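Local coordinates for sporulation-control protein spo0M (PDB 5CL2) that controls the expression of spo0A and is required for Bacillus subtilis to pass the morphological stage 0 of sporulation, at residues A[15-20]-A[26-31]; A[75-80]-A[85-90]. One frame throughout, in Å; residues are numbered along the deposited sequence.

Contact 1: residues A[15-20]-A[26-31]; sequences ILEKDA and EVQGTV
Q28 and E17 bury the most surface here, and they meet where the antiparallel pairing of strand 11-16 with strand 26-34 comes to its end, at the edge of the three-stranded sheet of the sandwich. The backbone N of E17 donates to Q28 O at 3.0 Å, the last rung before the chain leaves the strand, and L16 CA adds a CA-H...O contact to the same oxygen at 3.6 Å. Two donors of very different strength therefore share one carbonyl. The two side chains lie over one another at an angle: E17 CG is set beside its own backbone N (chi1 -67°) with the chain extended beyond it, which carries the carboxylate across Q28, with OE2 3.8 Å from Q28 CB and the carboxylate and amide planes 48° apart.

I15, third in buried area, works mainly through its backbone. Its N reaches T30 O at 2.9 Å in a nearly linear bond, and its O receives T30 N at 2.9 Å, which makes I15 and T30 a hydrogen-bonded pair with both side chains on one face of the sheet. L16 and G29 form the next, non-hydrogen-bonded pair, their CA atoms just 4.1 Å apart. On the face that L16 shares with V27, L16 CD2 touches V27 CG1 at 4.2 Å.

The I15 side chain lies about 5 Å from the bound sodium ion. Strand 84-92 hydrogen-bonds along the other edge of strand 26-34, while L16 packs on F89 of that strand and, on strand 120-128, on I126 and the sodium-site residue D124.

Contact 2: residues A[75-80]-A[85-90]; sequences GSFTIQ and HQFPFT
The F77 ring meets H85 and F87 on two adjacent sides, and the three form an aromatic cluster between the two sheets of a beta sandwich, consistent with the arrestin-like clan to which the family is assigned. Strand 77-79 closes the edge of one sheet and strand 85-90 lies on the outer strand of the other; their axes run roughly antiparallel, 10.8 Å apart at closest approach. Side chains alone make the join.

The ring-to-ring contacts come first. F77 CE2 sits 3.9 Å above the plane of the H85 imidazole, over its centre, although the two planes are inclined by 37°, an oblique pairing. On F87 the geometry differs: its CZ lies over one face of the F77 ring, 3.5 Å from F77 CE1, with the planes 47° apart and the centroids 5.2 Å apart. F77 CG is placed between its backbone N and carbonyl carbon (chi1 70°), which directs the ring toward both partners. Replacing this phenylalanine by an alanine would probably open a gap where the ring now packs against F87 CZ, and rob the imidazole of the atom over its face.

Aliphatic packing follows. I79 lies alongside the imidazole, its CG1 and CD1 each 3.6 Å from H85 CD2. Beyond the segments, I79 and F87 both rest on V33 of strand 26-34, and F77 and I79 on I42 of strand 40-57.

One polar group is held from outside the segments: H85 NE2 hydrogen-bonds to E83 OE1, which probably limits the rotation of the imidazole. A separate contact falls at the edge of the F77 ring, where G75 O lies in the ring plane, 3.6 Å from F77 CD1.

In the fold
From the N terminus, contact 1 comes first: residues 15-20 leave strand 11-16 and cross to the facing sheet, where strand 20-21 runs beside strand 120-128, before strand 26-34 returns, closing a loop of five residues. The chain then builds strands 40-57 and 60-79 of the facing sheet before contact 2 closes a four-residue loop that carries it from 75-80 back to 85-90. The two loops follow in series, neither enclosing nor crossing the other. Contact 1 joins neighbours within one sheet, whereas contact 2 bridges the two sheets. Strands 26-34 and 84-92 unite them, V31 N lying 2.8 Å from F87 O in a probable hydrogen bond.

Contact 1: residues A[15-20]-A[26-31]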
ATOM      1  N   ILE A  15      -9.447 -18.710 -20.211  1.00 49.17           N
ATOM      2  CA  ILE A  15      -8.403 -19.724 -20.274  1.00 51.55           C
ATOM      3  C   ILE A  15      -7.048 -19.033 -20.200  1.00 55.87           C
ATOM      4  O   ILE A  15      -6.704 -18.219 -21.061  1.00 59.30           O
ATOM      5  CB  ILE A  15      -8.523 -20.587 -21.586  1.00 60.00           C
ATOM      6  CG1 ILE A  15      -9.932 -21.165 -21.728  1.00 54.12           C
ATOM      7  CG2 ILE A  15      -7.472 -21.698 -21.634  1.00 55.56           C
ATOM      8  CD1 ILE A  15     -10.227 -21.755 -23.110  1.00 55.63           C
ATOM      9  N   LEU A  16      -6.317 -19.300 -19.122  1.00 59.12           N
ATOM     10  CA  LEU A  16      -4.962 -18.804 -18.942  1.00 58.39           C
ATOM     11  C   LEU A  16      -3.979 -19.703 -19.664  1.00 60.99           C
ATOM     12  O   LEU A  16      -4.266 -20.873 -19.858  1.00 65.18           O
ATOM     13  CB  LEU A  16      -4.618 -18.735 -17.456  1.00 65.93           C
ATOM     14  CG  LEU A  16      -5.743 -18.159 -16.598  1.00 62.38           C
ATOM     15  CD1 LEU A  16      -5.461 -18.446 -15.134  1.00 57.77           C
ATOM     16  CD2 LEU A  16      -5.954 -16.664 -16.859  1.00 49.54           C
ATOM     17  N   GLU A  17      -2.810 -19.193 -20.039  1.00 64.90           N
ATOM     18  CA  GLU A  17      -1.861 -20.062 -20.720  1.00 68.01           C
ATOM     19  C   GLU A  17      -1.162 -20.984 -19.727  1.00 74.48           C
ATOM     20  O   GLU A  17      -0.852 -22.127 -20.073  1.00 75.82           O
ATOM     21  CB  GLU A  17      -0.808 -19.252 -21.483  1.00 65.39           C
ATOM     22  CG  GLU A  17      -1.316 -18.457 -22.660  1.00 67.86           C
ATOM     23  CD  GLU A  17      -0.210 -17.607 -23.281  1.00 80.20           C
ATOM     24  OE1 GLU A  17       0.960 -17.730 -22.831  1.00 78.04           O
ATOM     25  OE2 GLU A  17      -0.497 -16.858 -24.249  1.00 80.16           O
ATOM     26  N   LYS A  18      -0.973 -20.516 -18.488  1.00 75.44           N
ATOM     27  CA  LYS A  18      -0.431 -21.345 -17.403  1.00 71.71           C
ATOM     28  C   LYS A  18      -1.353 -21.317 -16.185  1.00 73.46           C
ATOM     29  O   LYS A  18      -2.159 -20.400 -16.027  1.00 74.19           O
ATOM     30  CB  LYS A  18       0.953 -20.862 -16.965  1.00 71.56           C
ATOM     31  CG  LYS A  18       1.883 -20.401 -18.066  1.00 74.23           C
ATOM     32  CD  LYS A  18       3.310 -20.367 -17.552  1.00 74.41           C
ATOM     33  CE  LYS A  18       3.727 -18.931 -17.234  1.00 73.70           C
ATOM     34  NZ  LYS A  18       5.193 -18.670 -17.319  1.00 79.79           N
ATOM     35  N   ASP A  19      -1.258 -22.341 -15.346  1.00 72.35           N
ATOM     36  CA  ASP A  19      -1.928 -22.348 -14.050  1.00 72.76           C
ATOM     37  C   ASP A  19      -0.999 -21.840 -12.907  1.00 71.47           C
ATOM     38  O   ASP A  19      -1.461 -21.594 -11.784  1.00 66.46           O
ATOM     39  CB  ASP A  19      -2.532 -23.742 -13.775  1.00 76.20           C
ATOM     40  CG  ASP A  19      -1.505 -24.776 -13.368  1.00 78.16           C
ATOM     41  OD1 ASP A  19      -0.354 -24.717 -13.847  1.00 79.27           O
ATOM     42  OD2 ASP A  19      -1.885 -25.686 -12.603  1.00 81.21           O
ATOM     43  N   ALA A  20       0.304 -21.705 -13.176  1.00 73.43           N
ATOM     44  CA  ALA A  20       1.262 -21.345 -12.113  1.00 66.40           C
ATOM     45  C   ALA A  20       2.152 -20.159 -12.479  1.00 67.85           C
ATOM     46  O   ALA A  20       2.761 -20.111 -13.546  1.00 68.29           O
ATOM     47  CB  ALA A  20       2.138 -22.544 -11.753  1.00 61.68           C
ATOM     48  N   GLU A  26       4.184 -12.072 -15.845  1.00 64.01           N
ATOM     49  CA  GLU A  26       3.013 -11.681 -16.623  1.00 64.59           C
ATOM     50  C   GLU A  26       2.062 -12.844 -16.837  1.00 60.19           C
ATOM     51  O   GLU A  26       2.461 -13.899 -17.319  1.00 63.05           O
ATOM     52  CB  GLU A  26       3.426 -11.146 -17.983  1.00 70.45           C
ATOM     53  CG  GLU A  26       3.318  -9.646 -18.135  1.00 71.37           C
ATOM     54  CD  GLU A  26       3.261  -9.278 -19.595  1.00 76.54           C
ATOM     55  OE1 GLU A  26       2.942 -10.182 -20.398  1.00 80.00           O
ATOM     56  OE2 GLU A  26       3.542  -8.111 -19.950  1.00 81.88           O
ATOM     57  N   VAL A  27       0.809 -12.654 -16.453  1.00 57.48           N
ATOM     58  CA  VAL A  27      -0.250 -13.610 -16.750  1.00 59.57           C
ATOM     59  C   VAL A  27      -0.882 -13.287 -18.116  1.00 59.03           C
ATOM     60  O   VAL A  27      -1.276 -12.141 -18.382  1.00 56.21           O
ATOM     61  CB  VAL A  27      -1.340 -13.618 -15.656  1.00 57.04           C
ATOM     62  CG1 VAL A  27      -2.418 -14.673 -15.967  1.00 57.77           C
ATOM     63  CG2 VAL A  27      -0.721 -13.865 -14.283  1.00 54.63           C
ATOM     64  N   GLN A  28      -0.942 -14.290 -18.990  1.00 60.52           N
ATOM     65  CA  GLN A  28      -1.595 -14.115 -20.285  1.00 57.71           C
ATOM     66  C   GLN A  28      -2.738 -15.088 -20.473  1.00 57.53           C
ATOM     67  O   GLN A  28      -2.711 -16.218 -19.985  1.00 58.71           O
ATOM     68  CB  GLN A  28      -0.602 -14.286 -21.421  1.00 59.11           C
ATOM     69  CG  GLN A  28       0.799 -13.843 -21.092  1.00 66.60           C
ATOM     70  CD  GLN A  28       1.697 -13.906 -22.300  1.00 68.02           C
ATOM     71  OE1 GLN A  28       1.218 -14.069 -23.419  1.00 82.87           O
ATOM     72  NE2 GLN A  28       3.003 -13.776 -22.089  1.00 72.28           N
ATOM     73  N   GLY A  29      -3.752 -14.660 -21.205  1.00 58.01           N
ATOM     74  CA  GLY A  29      -4.841 -15.582 -21.470  1.00 54.89           C
ATOM     75  C   GLY A  29      -5.844 -15.015 -22.431  1.00 51.83           C
ATOM     76  O   GLY A  29      -5.604 -14.000 -23.089  1.00 50.30           O
ATOM     77  N   THR A  30      -6.980 -15.686 -22.513  1.00 52.30           N
ATOM     78  CA  THR A  30      -8.039 -15.259 -23.392  1.00 51.11           C
ATOM     79  C   THR A  30      -9.363 -15.428 -22.691  1.00 46.14           C
ATOM     80  O   THR A  30      -9.596 -16.444 -22.059  1.00 47.91           O
ATOM     81  CB  THR A  30      -8.020 -16.068 -24.707  1.00 53.39           C
ATOM     82  OG1 THR A  30      -6.788 -15.818 -25.395  1.00 53.73           O
ATOM     83  CG2 THR A  30      -9.192 -15.698 -25.605  1.00 47.09           C
ATOM     84  N   VAL A  31     -10.217 -14.419 -22.778  1.00 43.70           N
ATOM     85  CA  VAL A  31     -11.615 -14.572 -22.388  1.00 49.74           C
ATOM     86  C   VAL A  31     -12.456 -14.983 -23.628  1.00 49.88           C
ATOM     87  O   VAL A  31     -12.532 -14.238 -24.597  1.00 50.73           O
ATOM     88  CB  VAL A  31     -12.182 -13.266 -21.805  1.00 48.63           C
ATOM     89  CG1 VAL A  31     -13.622 -13.460 -21.348  1.00 42.05           C
ATOM     90  CG2 VAL A  31     -11.302 -12.755 -20.640  1.00 48.40           C
TER

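Contact 2: residues A[75-80]-A[85-90]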
ATOM      1  N   GLY A  75     -14.657  -3.239 -23.193  1.00 46.10           N
ATOM      2  CA  GLY A  75     -15.813  -2.410 -22.955  1.00 44.64           C
ATOM      3  C   GLY A  75     -17.018  -2.988 -23.676  1.00 53.44           C
ATOM      4  O   GLY A  75     -17.000  -4.123 -24.148  1.00 51.39           O
ATOM      5  N   SER A  76     -18.071  -2.183 -23.738  1.00 48.39           N
ATOM      6  CA  SER A  76     -19.363  -2.563 -24.252  1.00 50.81           C
ATOM      7  C   SER A  76     -19.382  -3.052 -25.724  1.00 52.80           C
ATOM      8  O   SER A  76     -18.626  -2.559 -26.568  1.00 43.33           O
ATOM      9  CB  SER A  76     -20.312  -1.380 -24.055  1.00 48.51           C
ATOM     10  OG  SER A  76     -19.979  -0.326 -24.936  1.00 56.60           O
ATOM     11  N   PHE A  77     -20.180  -4.094 -25.973  1.00 48.14           N
ATOM     12  CA  PHE A  77     -20.453  -4.589 -27.325  1.00 49.74           C
ATOM     13  C   PHE A  77     -21.732  -5.423 -27.313  1.00 52.06           C
ATOM     14  O   PHE A  77     -22.151  -5.893 -26.269  1.00 54.73           O
ATOM     15  CB  PHE A  77     -19.280  -5.420 -27.870  1.00 50.76           C
ATOM     16  CG  PHE A  77     -19.092  -6.760 -27.178  1.00 53.29           C
ATOM     17  CD1 PHE A  77     -18.377  -6.852 -25.976  1.00 51.95           C
ATOM     18  CD2 PHE A  77     -19.578  -7.929 -27.755  1.00 52.02           C
ATOM     19  CE1 PHE A  77     -18.182  -8.079 -25.346  1.00 50.90           C
ATOM     20  CE2 PHE A  77     -19.394  -9.157 -27.128  1.00 54.82           C
ATOM     21  CZ  PHE A  77     -18.689  -9.228 -25.910  1.00 54.22           C
ATOM     22  N   THR A  78     -22.353  -5.614 -28.467  1.00 57.02           N
ATOM     23  CA  THR A  78     -23.515  -6.495 -28.543  1.00 56.63           C
ATOM     24  C   THR A  78     -23.105  -7.830 -29.137  1.00 53.56           C
ATOM     25  O   THR A  78     -22.354  -7.888 -30.113  1.00 53.53           O
ATOM     26  CB  THR A  78     -24.646  -5.864 -29.350  1.00 56.04           C
ATOM     27  OG1 THR A  78     -25.065  -4.676 -28.680  1.00 55.70           O
ATOM     28  CG2 THR A  78     -25.840  -6.788 -29.413  1.00 55.60           C
ATOM     29  N   ILE A  79     -23.551  -8.903 -28.500  1.00 51.41           N
ATOM     30  CA  ILE A  79     -23.210 -10.227 -28.966  1.00 52.62           C
ATOM     31  C   ILE A  79     -24.476 -10.842 -29.535  1.00 56.14           C
ATOM     32  O   ILE A  79     -25.545 -10.807 -28.883  1.00 52.55           O
ATOM     33  CB  ILE A  79     -22.585 -11.098 -27.833  1.00 51.18           C
ATOM     34  CG1 ILE A  79     -21.939 -12.355 -28.412  1.00 50.85           C
ATOM     35  CG2 ILE A  79     -23.589 -11.389 -26.715  1.00 47.81           C
ATOM     36  CD1 ILE A  79     -21.079 -13.075 -27.456  1.00 47.01           C
ATOM     37  N   GLN A  80     -24.362 -11.407 -30.743  1.00 56.40           N
ATOM     38  CA  GLN A  80     -25.529 -11.989 -31.406  1.00 57.08           C
ATOM     39  C   GLN A  80     -25.645 -13.440 -30.995  1.00 55.88           C
ATOM     40  O   GLN A  80     -24.685 -14.005 -30.447  1.00 50.61           O
ATOM     41  CB  GLN A  80     -25.419 -11.899 -32.950  1.00 56.62           C
ATOM     42  CG  GLN A  80     -25.233 -10.508 -33.508  1.00 54.74           C
ATOM     43  CD  GLN A  80     -26.385  -9.603 -33.144  1.00 58.29           C
ATOM     44  OE1 GLN A  80     -27.554  -9.981 -33.271  1.00 62.14           O
ATOM     45  NE2 GLN A  80     -26.063  -8.419 -32.630  1.00 63.79           N
ATOM     46  N   HIS A  85     -16.698 -14.669 -29.453  1.00 54.04           N
ATOM     47  CA  HIS A  85     -15.760 -13.556 -29.392  1.00 51.46           C
ATOM     48  C   HIS A  85     -14.562 -14.003 -28.549  1.00 51.88           C
ATOM     49  O   HIS A  85     -14.748 -14.755 -27.588  1.00 50.39           O
ATOM     50  CB  HIS A  85     -16.423 -12.334 -28.773  1.00 51.19           C
ATOM     51  CG  HIS A  85     -17.501 -11.742 -29.635  1.00 53.13           C
ATOM     52  ND1 HIS A  85     -17.381 -10.489 -30.203  1.00 58.15           N
ATOM     53  CD2 HIS A  85     -18.717 -12.195 -29.962  1.00 52.47           C
ATOM     54  CE1 HIS A  85     -18.488 -10.220 -30.877  1.00 54.24           C
ATOM     55  NE2 HIS A  85     -19.319 -11.234 -30.741  1.00 53.91           N
ATOM     56  N   GLN A  86     -13.352 -13.576 -28.912  1.00 51.66           N
ATOM     57  CA  GLN A  86     -12.160 -13.893 -28.137  1.00 49.72           C
ATOM     58  C   GLN A  86     -11.483 -12.602 -27.720  1.00 53.66           C
ATOM     59  O   GLN A  86     -11.097 -11.801 -28.565  1.00 49.88           O
ATOM     60  CB  GLN A  86     -11.167 -14.761 -28.919  1.00 47.99           C
ATOM     61  CG  GLN A  86     -11.769 -15.991 -29.536  1.00 54.25           C
ATOM     62  CD  GLN A  86     -12.487 -15.647 -30.828  1.00 59.46           C
ATOM     63  OE1 GLN A  86     -12.161 -14.644 -31.481  1.00 64.31           O
ATOM     64  NE2 GLN A  86     -13.519 -16.417 -31.163  1.00 56.90           N
ATOM     65  N   PHE A  87     -11.335 -12.396 -26.418  1.00 50.83           N
ATOM     66  CA  PHE A  87     -10.595 -11.243 -25.953  1.00 49.41           C
ATOM     67  C   PHE A  87      -9.318 -11.682 -25.261  1.00 49.65           C
ATOM     68  O   PHE A  87      -9.355 -12.094 -24.124  1.00 54.33           O
ATOM     69  CB  PHE A  87     -11.469 -10.408 -25.017  1.00 49.04           C
ATOM     70  CG  PHE A  87     -12.778  -9.985 -25.628  1.00 46.11           C
ATOM     71  CD1 PHE A  87     -12.855  -8.823 -26.389  1.00 49.19           C
ATOM     72  CD2 PHE A  87     -13.927 -10.762 -25.470  1.00 46.98           C
ATOM     73  CE1 PHE A  87     -14.068  -8.426 -26.980  1.00 48.39           C
ATOM     74  CE2 PHE A  87     -15.154 -10.376 -26.048  1.00 50.71           C
ATOM     75  CZ  PHE A  87     -15.222  -9.204 -26.811  1.00 49.82           C
ATOM     76  N   PRO A  88      -8.173 -11.570 -25.948  1.00 51.20           N
ATOM     77  CA  PRO A  88      -6.887 -11.875 -25.308  1.00 52.25           C
ATOM     78  C   PRO A  88      -6.442 -10.769 -24.354  1.00 54.02           C
ATOM     79  O   PRO A  88      -6.741  -9.594 -24.585  1.00 48.97           O
ATOM     80  CB  PRO A  88      -5.913 -12.006 -26.493  1.00 54.77           C
ATOM     81  CG  PRO A  88      -6.576 -11.283 -27.636  1.00 55.30           C
ATOM     82  CD  PRO A  88      -8.059 -11.442 -27.416  1.00 52.48           C
ATOM     83  N   PHE A  89      -5.745 -11.147 -23.283  1.00 53.69           N
ATOM     84  CA  PHE A  89      -5.323 -10.181 -22.273  1.00 47.51           C
ATOM     85  C   PHE A  89      -3.978 -10.527 -21.648  1.00 57.34           C
ATOM     86  O   PHE A  89      -3.522 -11.687 -21.678  1.00 55.90           O
ATOM     87  CB  PHE A  89      -6.369 -10.087 -21.165  1.00 50.67           C
ATOM     88  CG  PHE A  89      -6.507 -11.365 -20.361  1.00 55.69           C
ATOM     89  CD1 PHE A  89      -5.667 -11.618 -19.268  1.00 52.93           C
ATOM     90  CD2 PHE A  89      -7.446 -12.333 -20.725  1.00 49.97           C
ATOM     91  CE1 PHE A  89      -5.778 -12.801 -18.548  1.00 53.11           C
ATOM     92  CE2 PHE A  89      -7.566 -13.517 -20.011  1.00 47.06           C
ATOM     93  CZ  PHE A  89      -6.730 -13.755 -18.921  1.00 54.82           C
ATOM     94  N   THR A  90      -3.378  -9.512 -21.025  1.00 58.33           N
ATOM     95  CA  THR A  90      -2.176  -9.693 -20.240  1.00 57.58           C
ATOM     96  C   THR A  90      -2.163  -8.732 -19.033  1.00 58.79           C
ATOM     97  O   THR A  90      -2.607  -7.574 -19.124  1.00 54.02           O
ATOM     98  CB  THR A  90      -0.920  -9.493 -21.129  1.00 62.42           C
ATOM     99  OG1 THR A  90       0.251  -9.921 -20.428  1.00 67.76           O
ATOM    100  CG2 THR A  90      -0.759  -8.043 -21.531  1.00 63.73           C
TER